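Local coordinates for protein putative glucarate dehydratase (Pseudomonas fluorescens, PDB 4IT1) that probably dehydrates D-glucarate to 5-dehydro-4-deoxy-D-glucarate with the help of magnesium, as a member of the mandelate racemase/muconate lactonizing branch of the enolase superfamily, at residues L95-L98 and R99-V102; A190-E193 and Q194-V197; N247-L250 and E251-I254; H408-L411 and G412-H415; Q425-D428 and V429-M432. All blocks are in the same frame, centred on the assembly; numbering follows the deposited sequence.

All five contacts are local, each formed within one stretch of eight residues, and follow one another along the chain in the order 1 to 5. Contacts 1 (95-102) and 4 (408-415) are the first two turns of helices 95-107 and 408-421. Contacts 2 (190-197), 3 (247-254) and 5 (425-432) each start a helix with an N-cap residue. Contacts 2 and 3 open helices 193-207 and 250-260 around the parallel strands of the barrel, their centres about 23 Å apart. Contact 5 comes after helix 408-421, its centre about 25 Å from that of contact 4. Contacts 1 and 2, about 48 Å apart between centres, belong to the N-terminal domain and the barrel respectively.

Contact 1: L95-L98 and R99-V102; sequences LNQL and RRIV
Arg99 N donates to Leu95 O at 2.9 Å, the shortest polar bond here, and begins the i to i+4 pattern that Arg100, Ile101 and Val102 continue. The guanidinium of Arg100 reaches back three residues to Gln97, where NH1 donates to the side-chain OE1 at 3.1 Å. OE1 lies close to the guanidinium plane, but the nitrogen stands above the plane of the Gln97 amide instead of meeting a lone pair, and the two flat groups are turned 81° apart. Arg100 starts with CG beside its own backbone N (chi1 -82°) and bends at chi3, which folds the guanidinium back over the preceding turn. One of its faces therefore covers the backbone, with Asn96 O 3.9 Å from the plane and over its centre. That same oxygen accepts the main-chain N of Arg100 at 3.2 Å.

Gln97 has a second, apolar neighbour: its CG, at the chi2 bend that turns the amide toward Arg100, touches Ile101 CD1 at 3.8 Å. On another side of the helix Leu98 CD1 approaches Val102 CG2 at 4.2 Å, and both residues pack on helices 74-87 and 128-148 of the N-terminal domain. Arg99 takes a different course from Arg100, forming a salt bridge to Asp324 and a cation-pi contact with Tyr133. Asn96 ND2 crosses the dimer interface to the carbonyl oxygens of Gly158 and Ala360 of the second subunit.

The Gln97-Arg100 bond joins a charged group to a neutral one, so it steers the guanidinium along the helix surface without neutralising its charge.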
loop_
_atom_site.group_PDB
_atom_site.type_symbol
_atom_site.label_atom_id
_atom_site.label_comp_id
_atom_site.label_asym_id
_atom_site.label_seq_id
_atom_site.Cartn_x
_atom_site.Cartn_y
_atom_site.Cartn_z
ATOM N N LEU A 95 6.959 -6.914 11.233
ATOM C CA LEU A 95 5.619 -6.411 11.499
ATOM C C LEU A 95 4.531 -7.405 11.090
ATOM O O LEU A 95 3.435 -7.381 11.645
ATOM C CB LEU A 95 5.409 -5.070 10.802
ATOM C CG LEU A 95 6.017 -3.832 11.466
ATOM C CD1 LEU A 95 6.091 -2.696 10.470
ATOM C CD2 LEU A 95 5.216 -3.407 12.681
ATOM N N ASN A 96 4.834 -8.272 10.124
ATOM C CA ASN A 96 3.921 -9.357 9.753
ATOM C C ASN A 96 3.704 -10.370 10.886
ATOM O O ASN A 96 2.602 -10.903 11.047
ATOM C CB ASN A 96 4.393 -10.058 8.474
ATOM C CG ASN A 96 4.176 -9.210 7.230
ATOM O OD1 ASN A 96 3.344 -8.301 7.220
ATOM N ND2 ASN A 96 4.932 -9.499 6.173
ATOM N N GLN A 97 4.764 -10.630 11.656
ATOM C CA GLN A 97 4.675 -11.385 12.907
ATOM C C GLN A 97 3.751 -10.646 13.873
ATOM O O GLN A 97 2.787 -11.227 14.370
ATOM C CB GLN A 97 6.066 -11.567 13.529
ATOM C CG GLN A 97 6.103 -12.232 14.899
ATOM C CD GLN A 97 6.198 -13.743 14.817
ATOM O OE1 GLN A 97 5.196 -14.436 14.606
ATOM N NE2 GLN A 97 7.409 -14.265 14.996
ATOM N N LEU A 98 4.039 -9.366 14.116
ATOM C CA LEU A 98 3.204 -8.522 14.981
ATOM C C LEU A 98 1.709 -8.559 14.625
ATOM O O LEU A 98 0.862 -8.533 15.520
ATOM C CB LEU A 98 3.697 -7.069 14.999
ATOM C CG LEU A 98 2.767 -6.055 15.690
ATOM C CD1 LEU A 98 2.691 -6.300 17.191
ATOM C CD2 LEU A 98 3.152 -4.611 15.422
ATOM N N ARG A 99 1.398 -8.612 13.330
ATOM C CA ARG A 99 0.012 -8.719 12.869
ATOM C C ARG A 99 -0.606 -10.069 13.245
ATOM O O ARG A 99 -1.705 -10.110 13.803
ATOM C CB ARG A 99 -0.098 -8.466 11.357
ATOM C CG ARG A 99 -1.531 -8.345 10.850
ATOM C CD ARG A 99 -1.607 -7.889 9.396
ATOM N NE ARG A 99 -1.559 -6.431 9.254
ATOM C CZ ARG A 99 -2.601 -5.613 9.418
ATOM N NH1 ARG A 99 -3.797 -6.092 9.743
ATOM N NH2 ARG A 99 -2.446 -4.303 9.264
ATOM N N ARG A 100 0.101 -11.162 12.953
ATOM C CA ARG A 100 -0.400 -12.504 13.266
ATOM C C ARG A 100 -0.655 -12.684 14.761
ATOM O O ARG A 100 -1.595 -13.374 15.160
ATOM C CB ARG A 100 0.553 -13.584 12.765
ATOM C CG ARG A 100 0.402 -13.933 11.291
ATOM C CD ARG A 100 1.272 -15.125 10.924
ATOM N NE ARG A 100 2.598 -15.027 11.536
ATOM C CZ ARG A 100 3.721 -14.711 10.893
ATOM N NH1 ARG A 100 4.860 -14.646 11.566
ATOM N NH2 ARG A 100 3.719 -14.468 9.589
ATOM N N ILE A 101 0.185 -12.043 15.571
ATOM C CA ILE A 101 0.055 -12.051 17.026
ATOM C C ILE A 101 -1.209 -11.315 17.488
ATOM O O ILE A 101 -1.983 -11.859 18.282
ATOM C CB ILE A 101 1.336 -11.496 17.703
ATOM C CG1 ILE A 101 2.450 -12.543 17.622
ATOM C CG2 ILE A 101 1.089 -11.091 19.155
ATOM C CD1 ILE A 101 3.824 -12.008 17.956
ATOM N N VAL A 102 -1.418 -10.097 16.982
ATOM C CA VAL A 102 -2.608 -9.311 17.322
ATOM C C VAL A 102 -3.895 -10.047 16.934
ATOM O O VAL A 102 -4.885 -9.989 17.662
ATOM C CB VAL A 102 -2.584 -7.902 16.686
ATOM C CG1 VAL A 102 -3.910 -7.186 16.901
ATOM C CG2 VAL A 102 -1.445 -7.066 17.255
#

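Contact 2: A190-E193 and Q194-V197; sequences ALNE and QQIV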
loop_
_atom_site.group_PDB
_atom_site.type_symbol
_atom_site.label_atom_id
_atom_site.label_comp_id
_atom_site.label_asym_id
_atom_site.label_seq_id
_atom_site.Cartn_x
_atom_site.Cartn_y
_atom_site.Cartn_z
ATOM N N ALA A 190 -19.776 28.788 23.970
ATOM C CA ALA A 190 -19.864 29.000 22.536
ATOM C C ALA A 190 -21.155 28.383 22.015
ATOM O O ALA A 190 -21.218 27.187 21.735
ATOM C CB ALA A 190 -18.646 28.408 21.835
ATOM N N LEU A 191 -22.185 29.217 21.902
ATOM C CA LEU A 191 -23.514 28.777 21.518
ATOM C C LEU A 191 -24.177 29.753 20.543
ATOM O O LEU A 191 -25.357 29.597 20.204
ATOM C CB LEU A 191 -24.394 28.591 22.762
ATOM C CG LEU A 191 -23.875 27.700 23.902
ATOM C CD1 LEU A 191 -24.727 27.867 25.156
ATOM C CD2 LEU A 191 -23.787 26.235 23.483
ATOM N N ASN A 192 -23.429 30.769 20.115
ATOM C CA ASN A 192 -23.867 31.639 19.016
ATOM C C ASN A 192 -22.725 32.065 18.084
ATOM O O ASN A 192 -21.544 31.806 18.363
ATOM C CB ASN A 192 -24.698 32.840 19.516
ATOM C CG ASN A 192 -23.898 33.822 20.365
ATOM O OD1 ASN A 192 -22.663 33.855 20.338
ATOM N ND2 ASN A 192 -24.617 34.647 21.114
ATOM N N GLU A 193 -23.092 32.709 16.979
ATOM C CA GLU A 193 -22.139 33.078 15.931
ATOM C C GLU A 193 -20.997 33.922 16.479
ATOM O O GLU A 193 -19.830 33.669 16.170
ATOM C CB GLU A 193 -22.834 33.752 14.735
ATOM C CG GLU A 193 -23.984 34.699 15.051
ATOM C CD GLU A 193 -25.288 33.978 15.353
ATOM O OE1 GLU A 193 -25.386 33.346 16.423
ATOM O OE2 GLU A 193 -26.229 34.067 14.536
ATOM N N GLN A 194 -21.340 34.896 17.319
ATOM C CA GLN A 194 -20.363 35.769 17.965
ATOM C C GLN A 194 -19.296 34.992 18.742
ATOM O O GLN A 194 -18.099 35.245 18.591
ATOM C CB GLN A 194 -21.083 36.753 18.886
ATOM C CG GLN A 194 -20.220 37.889 19.402
ATOM C CD GLN A 194 -21.044 39.022 19.983
ATOM O OE1 GLN A 194 -22.073 39.408 19.425
ATOM N NE2 GLN A 194 -20.590 39.567 21.105
ATOM N N GLN A 195 -19.735 34.034 19.551
ATOM C CA GLN A 195 -18.836 33.275 20.424
ATOM C C GLN A 195 -17.988 32.273 19.644
ATOM O O GLN A 195 -16.863 31.954 20.045
ATOM C CB GLN A 195 -19.639 32.550 21.507
ATOM C CG GLN A 195 -20.400 33.470 22.448
ATOM C CD GLN A 195 -21.588 32.796 23.118
ATOM O OE1 GLN A 195 -22.269 31.957 22.525
ATOM N NE2 GLN A 195 -21.853 33.178 24.358
ATOM N N ILE A 196 -18.544 31.773 18.541
ATOM C CA ILE A 196 -17.828 30.851 17.651
ATOM C C ILE A 196 -16.764 31.590 16.834
ATOM O O ILE A 196 -15.607 31.155 16.777
ATOM C CB ILE A 196 -18.802 30.023 16.760
ATOM C CG1 ILE A 196 -19.185 28.711 17.461
ATOM C CG2 ILE A 196 -18.196 29.693 15.401
ATOM C CD1 ILE A 196 -18.037 27.730 17.651
ATOM N N VAL A 197 -17.162 32.713 16.229
ATOM C CA VAL A 197 -16.238 33.597 15.506
ATOM C C VAL A 197 -15.040 33.926 16.398
ATOM O O VAL A 197 -13.886 33.747 15.999
ATOM C CB VAL A 197 -16.946 34.884 15.016
ATOM C CG1 VAL A 197 -15.939 35.967 14.644
ATOM C CG2 VAL A 197 -17.853 34.577 13.829
#
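The chain runs extended through Ala190 and turns at Asn192 into helix 193-207, whose first turn is closed by Ile196 N to Asn192 O and Val197 N to Glu193 O. Asn192 and Gln195 form a capping box at this start. Asn192 OD1 accepts Gln195 N at 3.0 Å in a fairly straight bond (155° at the hydrogen); chi1 of 66° sets CG between the backbone N and the carbonyl carbon, which turns the amide over the helix end.

In return Gln195 sends its extended side chain back to the incoming loop. Its OE1 accepts Leu191 N at 2.8 Å, with the donor above the amide plane, and more weakly Asn192 N. The two side chains cross at about a right angle. Gln195 CB also rests against Ala190 CA at 3.7 Å, and Gln195 NE2 is hydrogen-bonded to the Glu189 carboxylate.

Below the cap, Ala190 CB meets Ile196 CD1 at 4.3 Å. Glu193, Ile196 and Val197 pack on the next barrel helix, 221-234, through His223, Ala230, Leu231 and Ala234, while the loop behind the cap leads back to strand 163-170.

Contact 3: N247-L250 and E251-I254; sequences NWSL and ETSI
Ser249 and Thr252 meet through their hydroxyls at the N-cap of helix 250-260, which follows strand 240-243 in the beta/alpha-barrel of the enolase superfamily. Ser249 OG and Thr252 OG1 are 3.0 Å apart. Thr252 OG1 is also tied to the terminal carboxylate of Phe446, so the chain's last residue is pinned against this helix start.

The main-chain bonds begin at the cap residue as well. Ser249 O accepts Ser253 N at 2.9 Å and takes a weak second bond from Ser253 OG at 3.2 Å; both donors belong to the same residue, one turn on. Ile254 N closes the following turn on Leu250 O.

The apolar contacts lie to either side of these bonds. Leu250 and Ile254 run alongside each other and point the same way, with Leu250 CG 4.1 Å from Ile254 CD1, next to helix 274-284. Trp248 leans on the helix from the loop, its indole also touching Pro221 and Glu224 of helix 221-234. With chi1 at -67°, Thr252 turns OG1 to the cap and its methyl toward the indole.

That methyl makes a CH-pi contact: Thr252 CG2 sits 4.1 Å from the centroid of the five-membered ring of Trp248, 26° off the ring normal, while Ser253 OG lies at the ring's edge, in plane.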
loop_
_atom_site.group_PDB
_atom_site.type_symbol
_atom_site.label_atom_id
_atom_site.label_comp_id
_atom_site.label_asym_id
_atom_site.label_seq_id
_atom_site.Cartn_x
_atom_site.Cartn_y
_atom_site.Cartn_z
ATOM N N ASN A 247 -26.052 13.557 11.645
ATOM C CA ASN A 247 -27.225 13.922 12.436
ATOM C C ASN A 247 -28.301 14.667 11.677
ATOM O O ASN A 247 -29.261 15.157 12.281
ATOM C CB ASN A 247 -26.832 14.668 13.712
ATOM C CG ASN A 247 -27.703 14.292 14.895
ATOM O OD1 ASN A 247 -28.398 13.265 14.883
ATOM N ND2 ASN A 247 -27.671 15.118 15.929
ATOM N N TRP A 248 -28.152 14.752 10.356
ATOM C CA TRP A 248 -29.199 15.334 9.508
ATOM C C TRP A 248 -29.847 14.298 8.605
ATOM O O TRP A 248 -29.160 13.524 7.939
ATOM C CB TRP A 248 -28.659 16.468 8.619
ATOM C CG TRP A 248 -28.083 17.650 9.344
ATOM C CD1 TRP A 248 -28.236 17.967 10.666
ATOM C CD2 TRP A 248 -27.291 18.696 8.770
ATOM N NE1 TRP A 248 -27.570 19.129 10.952
ATOM C CE2 TRP A 248 -26.984 19.602 9.807
ATOM C CE3 TRP A 248 -26.804 18.952 7.477
ATOM C CZ2 TRP A 248 -26.202 20.747 9.596
ATOM C CZ3 TRP A 248 -26.032 20.089 7.268
ATOM C CH2 TRP A 248 -25.741 20.973 8.324
ATOM N N SER A 249 -31.173 14.294 8.568
ATOM C CA SER A 249 -31.874 13.511 7.571
ATOM C C SER A 249 -31.458 14.002 6.177
ATOM O O SER A 249 -30.887 15.088 6.023
ATOM C CB SER A 249 -33.383 13.647 7.748
ATOM O OG SER A 249 -33.788 14.997 7.579
ATOM N N LEU A 250 -31.732 13.182 5.175
ATOM C CA LEU A 250 -31.526 13.554 3.791
ATOM C C LEU A 250 -32.197 14.905 3.452
ATOM O O LEU A 250 -31.550 15.784 2.871
ATOM C CB LEU A 250 -32.038 12.429 2.891
ATOM C CG LEU A 250 -31.910 12.516 1.376
ATOM C CD1 LEU A 250 -30.456 12.660 0.947
ATOM C CD2 LEU A 250 -32.561 11.280 0.772
ATOM N N GLU A 251 -33.467 15.064 3.839
ATOM C CA GLU A 251 -34.249 16.277 3.531
ATOM C C GLU A 251 -33.675 17.535 4.184
ATOM O O GLU A 251 -33.664 18.608 3.574
ATOM C CB GLU A 251 -35.725 16.114 3.921
ATOM C CG GLU A 251 -36.506 15.054 3.140
ATOM C CD GLU A 251 -36.591 15.313 1.638
ATOM O OE1 GLU A 251 -36.528 14.331 0.866
ATOM O OE2 GLU A 251 -36.726 16.487 1.223
ATOM N N THR A 252 -33.208 17.384 5.422
ATOM C CA THR A 252 -32.542 18.447 6.163
ATOM C C THR A 252 -31.230 18.823 5.495
ATOM O O THR A 252 -30.967 20.002 5.251
ATOM C CB THR A 252 -32.278 18.021 7.622
ATOM O OG1 THR A 252 -33.528 17.890 8.305
ATOM C CG2 THR A 252 -31.419 19.045 8.360
ATOM N N SER A 253 -30.416 17.812 5.205
ATOM C CA SER A 253 -29.148 17.989 4.504
ATOM C C SER A 253 -29.350 18.790 3.222
ATOM O O SER A 253 -28.574 19.696 2.908
ATOM C CB SER A 253 -28.524 16.623 4.183
ATOM O OG SER A 253 -27.918 16.036 5.326
ATOM N N ILE A 254 -30.405 18.449 2.489
ATOM C CA ILE A 254 -30.743 19.146 1.263
ATOM C C ILE A 254 -31.142 20.603 1.524
ATOM O O ILE A 254 -30.654 21.495 0.830
ATOM C CB ILE A 254 -31.810 18.378 0.459
ATOM C CG1 ILE A 254 -31.168 17.131 -0.160
ATOM C CG2 ILE A 254 -32.432 19.261 -0.625
ATOM C CD1 ILE A 254 -32.162 16.094 -0.637
#

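Contact 4: H408-L411 and G412-H415; sequences HDQL and GKLH
Lys413 NZ donates to Gln410 OE1 at 2.8 Å, joining two side chains that run side by side and point the same way from one turn of the helix. The ammonium approaches the oxygen at a C=O...N angle of 119°, somewhat tilted from the amide plane. Its neighbouring carbon follows closely, with Lys413 CE 3.5 Å from the same OE1, so the end of the lysine lies along the amide and not merely at its oxygen.

Both chains are bent to bring this about. Lys413 leaves the backbone with CG anti to N (chi1 -171°) and stays straight until it bends at chi3 (75°), which swings CE and NZ toward the glutamine. Gln410 folds earlier, at chi2, bringing its amide up to meet them. The other end of that amide is held too: NE2 donates to the backbone oxygens of Asp378 and Glu380, which fix the flip of the group and leave OE1 turned to the lysine.

The stretch is the opening of helix 408-421, an alpha-helix packed on the three-stranded antiparallel sheet near the N-terminus. Its i to i+4 bonds run from Gly412 N to His408 O (3.1 Å) through to His415 N to Leu411 O (3.0 Å).

Leu411 and Leu414 turn inward from this backbone. Leu411 rests on Thr31 and Ile55, Leu414 on Ile33, and His415 on Thr31 and Pro32, bringing strands 25-36 and 50-60 against the helix. Just before the helix, Asp407 OD1 accepts weakly from the backbone nitrogens of Asp409 and Gln410.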
loop_
_atom_site.group_PDB
_atom_site.type_symbol
_atom_site.label_atom_id
_atom_site.label_comp_id
_atom_site.label_asym_id
_atom_site.label_seq_id
_atom_site.Cartn_x
_atom_site.Cartn_y
_atom_site.Cartn_z
ATOM N N HIS A 408 8.680 11.385 31.855
ATOM C CA HIS A 408 8.201 10.359 32.789
ATOM C C HIS A 408 7.513 10.918 34.033
ATOM O O HIS A 408 6.730 10.218 34.682
ATOM C CB HIS A 408 9.346 9.439 33.197
ATOM C CG HIS A 408 9.659 8.382 32.189
ATOM N ND1 HIS A 408 10.089 8.675 30.913
ATOM C CD2 HIS A 408 9.620 7.030 32.271
ATOM C CE1 HIS A 408 10.296 7.550 30.251
ATOM N NE2 HIS A 408 10.019 6.538 31.052
ATOM N N ASP A 409 7.810 12.176 34.357
ATOM C CA ASP A 409 7.148 12.881 35.456
ATOM C C ASP A 409 5.725 13.273 35.078
ATOM O O ASP A 409 4.787 13.010 35.829
ATOM C CB ASP A 409 7.945 14.123 35.878
ATOM C CG ASP A 409 9.230 13.778 36.621
ATOM O OD1 ASP A 409 9.622 12.587 36.665
ATOM O OD2 ASP A 409 9.853 14.714 37.165
ATOM N N GLN A 410 5.574 13.903 33.911
ATOM C CA GLN A 410 4.259 14.236 33.368
ATOM C C GLN A 410 3.441 12.972 33.114
ATOM O O GLN A 410 2.224 12.971 33.315
ATOM C CB GLN A 410 4.394 15.044 32.079
ATOM C CG GLN A 410 4.644 16.531 32.284
ATOM C CD GLN A 410 3.413 17.297 32.736
ATOM O OE1 GLN A 410 3.437 17.965 33.768
ATOM N NE2 GLN A 410 2.332 17.210 31.964
ATOM N N LEU A 411 4.121 11.904 32.684
ATOM C CA LEU A 411 3.502 10.594 32.471
ATOM C C LEU A 411 2.852 10.060 33.747
ATOM O O LEU A 411 1.637 9.836 33.781
ATOM C CB LEU A 411 4.524 9.585 31.932
ATOM C CG LEU A 411 4.006 8.172 31.623
ATOM C CD1 LEU A 411 3.114 8.173 30.387
ATOM C CD2 LEU A 411 5.150 7.178 31.462
ATOM N N GLY A 412 3.665 9.857 34.786
ATOM C CA GLY A 412 3.180 9.441 36.103
ATOM C C GLY A 412 2.016 10.281 36.610
ATOM O O GLY A 412 1.069 9.749 37.198
ATOM N N LYS A 413 2.078 11.587 36.361
ATOM C CA LYS A 413 1.058 12.527 36.830
ATOM C C LYS A 413 -0.305 12.287 36.177
ATOM O O LYS A 413 -1.329 12.235 36.867
ATOM C CB LYS A 413 1.496 13.976 36.590
ATOM C CG LYS A 413 0.597 15.014 37.252
ATOM C CD LYS A 413 1.042 16.439 36.961
ATOM C CE LYS A 413 0.683 16.862 35.544
ATOM N NZ LYS A 413 1.049 18.279 35.275
ATOM N N LEU A 414 -0.312 12.153 34.853
ATOM C CA LEU A 414 -1.556 11.950 34.112
ATOM C C LEU A 414 -2.093 10.511 34.227
ATOM O O LEU A 414 -3.288 10.279 34.049
ATOM C CB LEU A 414 -1.420 12.423 32.653
ATOM C CG LEU A 414 -1.237 13.938 32.433
ATOM C CD1 LEU A 414 -1.003 14.258 30.962
ATOM C CD2 LEU A 414 -2.393 14.774 32.982
ATOM N N HIS A 415 -1.211 9.564 34.547
ATOM C CA HIS A 415 -1.613 8.212 34.943
ATOM C C HIS A 415 -2.388 8.240 36.269
ATOM O O HIS A 415 -3.329 7.465 36.454
ATOM C CB HIS A 415 -0.383 7.308 35.066
ATOM C CG HIS A 415 -0.688 5.920 35.542
ATOM N ND1 HIS A 415 -0.612 4.819 34.717
ATOM C CD2 HIS A 415 -1.059 5.454 36.758
ATOM C CE1 HIS A 415 -0.922 3.734 35.404
ATOM N NE2 HIS A 415 -1.201 4.093 36.645
#

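Contact 5: Q425-D428 and V429-M432; sequences QRDD and VRQM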
loop_
_atom_site.group_PDB
_atom_site.type_symbol
_atom_site.label_atom_id
_atom_site.label_comp_id
_atom_site.label_asym_id
_atom_site.label_seq_id
_atom_site.Cartn_x
_atom_site.Cartn_y
_atom_site.Cartn_z
ATOM N N GLN A 425 -14.555 4.171 30.368
ATOM C CA GLN A 425 -15.035 4.157 28.989
ATOM C C GLN A 425 -15.771 5.455 28.717
ATOM O O GLN A 425 -16.595 5.876 29.519
ATOM C CB GLN A 425 -15.983 2.993 28.753
ATOM C CG GLN A 425 -15.296 1.722 28.290
ATOM C CD GLN A 425 -16.242 0.796 27.544
ATOM O OE1 GLN A 425 -16.706 -0.211 28.091
ATOM N NE2 GLN A 425 -16.542 1.140 26.290
ATOM N N ARG A 426 -15.473 6.092 27.591
ATOM C CA ARG A 426 -16.126 7.353 27.228
ATOM C C ARG A 426 -17.628 7.161 27.001
ATOM O O ARG A 426 -18.040 6.157 26.422
ATOM C CB ARG A 426 -15.474 7.925 25.970
ATOM C CG ARG A 426 -16.193 9.110 25.354
ATOM C CD ARG A 426 -15.512 9.457 24.043
ATOM N NE ARG A 426 -16.135 10.583 23.362
ATOM C CZ ARG A 426 -15.750 11.029 22.173
ATOM N NH1 ARG A 426 -14.753 10.431 21.530
ATOM N NH2 ARG A 426 -16.366 12.066 21.623
ATOM N N ASP A 427 -18.425 8.132 27.455
ATOM C CA ASP A 427 -19.869 8.121 27.269
ATOM C C ASP A 427 -20.469 9.510 27.196
ATOM O O ASP A 427 -21.000 10.026 28.186
ATOM C CB ASP A 427 -20.565 7.334 28.378
ATOM C CG ASP A 427 -21.949 6.817 27.956
ATOM O OD1 ASP A 427 -22.643 7.484 27.146
ATOM O OD2 ASP A 427 -22.339 5.735 28.442
ATOM N N ASP A 428 -20.427 10.102 26.010
ATOM C CA ASP A 428 -21.014 11.419 25.809
ATOM C C ASP A 428 -22.527 11.398 26.055
ATOM O O ASP A 428 -23.130 12.429 26.385
ATOM C CB ASP A 428 -20.714 11.941 24.400
ATOM C CG ASP A 428 -19.223 12.032 24.096
ATOM O OD1 ASP A 428 -18.403 11.360 24.770
ATOM O OD2 ASP A 428 -18.873 12.769 23.145
ATOM N N VAL A 429 -23.133 10.222 25.883
ATOM C CA VAL A 429 -24.581 10.075 26.012
ATOM C C VAL A 429 -24.998 10.108 27.483
ATOM O O VAL A 429 -25.868 10.898 27.855
ATOM C CB VAL A 429 -25.120 8.792 25.331
ATOM C CG1 VAL A 429 -26.642 8.786 25.347
ATOM C CG2 VAL A 429 -24.610 8.672 23.903
ATOM N N ARG A 430 -24.389 9.254 28.312
ATOM C CA ARG A 430 -24.623 9.331 29.758
ATOM C C ARG A 430 -24.327 10.740 30.266
ATOM O O ARG A 430 -25.125 11.330 31.003
ATOM C CB ARG A 430 -23.781 8.312 30.525
ATOM C CG ARG A 430 -24.238 8.151 31.972
ATOM C CD ARG A 430 -23.815 6.822 32.597
ATOM N NE ARG A 430 -24.333 5.632 31.899
ATOM C CZ ARG A 430 -25.624 5.329 31.745
ATOM N NH1 ARG A 430 -25.967 4.225 31.100
ATOM N NH2 ARG A 430 -26.578 6.133 32.206
ATOM N N GLN A 431 -23.191 11.285 29.835
ATOM C CA GLN A 431 -22.768 12.603 30.281
ATOM C C GLN A 431 -23.818 13.654 29.971
ATOM O O GLN A 431 -24.144 14.461 30.835
ATOM C CB GLN A 431 -21.405 12.973 29.684
ATOM C CG GLN A 431 -20.781 14.243 30.259
ATOM C CD GLN A 431 -20.517 14.169 31.759
ATOM O OE1 GLN A 431 -20.189 13.111 32.308
ATOM N NE2 GLN A 431 -20.656 15.304 32.428
ATOM N N MET A 432 -24.375 13.635 28.758
ATOM C CA MET A 432 -25.433 14.596 28.420
ATOM C C MET A 432 -26.671 14.418 29.302
ATOM O O MET A 432 -27.420 15.382 29.520
ATOM C CB MET A 432 -25.803 14.547 26.927
ATOM C CG MET A 432 -26.842 15.575 26.478
ATOM S SD MET A 432 -26.477 17.331 26.792
ATOM C CE MET A 432 -25.445 17.705 25.392
HETATM O O HOH W 1 -21.811 4.575 30.922
#
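Asp427 caps helix 428-433 and faces Arg430 along its whole side chain. Its CB lies 4.0 Å from Arg430 CB, and its CG, anti to the backbone N (chi1 -157°), comes to 3.5 Å from that same carbon. OD1 accepts Arg430 N at 2.7 Å in a nearly straight bond (173° at the hydrogen) that arrives from above the carboxylate plane, and it also lies 3.3 Å from Val429 CB. OD2 turns to the arginine's charged end, where a water bridges the pair: it donates to OD2 and accepts from Arg430 NE at 2.9 Å, in the guanidinium plane. The direct approach of OD2 to NE is a long salt bridge of 4.0 Å, made by charge alone because no N-H points at the oxygen.

The helix's own bonds begin here, Gln431 N to Asp427 O and Met432 N to Asp428 O. Next along, Arg426 holds Asp428 in a two-pronged salt bridge, NE reaching OD1 at 2.8 Å and NH2 reaching OD2; the Asp428 side chain is about 8 Å from that of Lys215, the predicted proton acceptor. OD2 also accepts from Asn42, and Arg426 NH2 binds the tartrate, probably from the crystallisation liquor.

A carboxylate at a helix start should gain from the N-H groups of the first turn and from the helix dipole, and the water-linked arginine would further favour its negative charge.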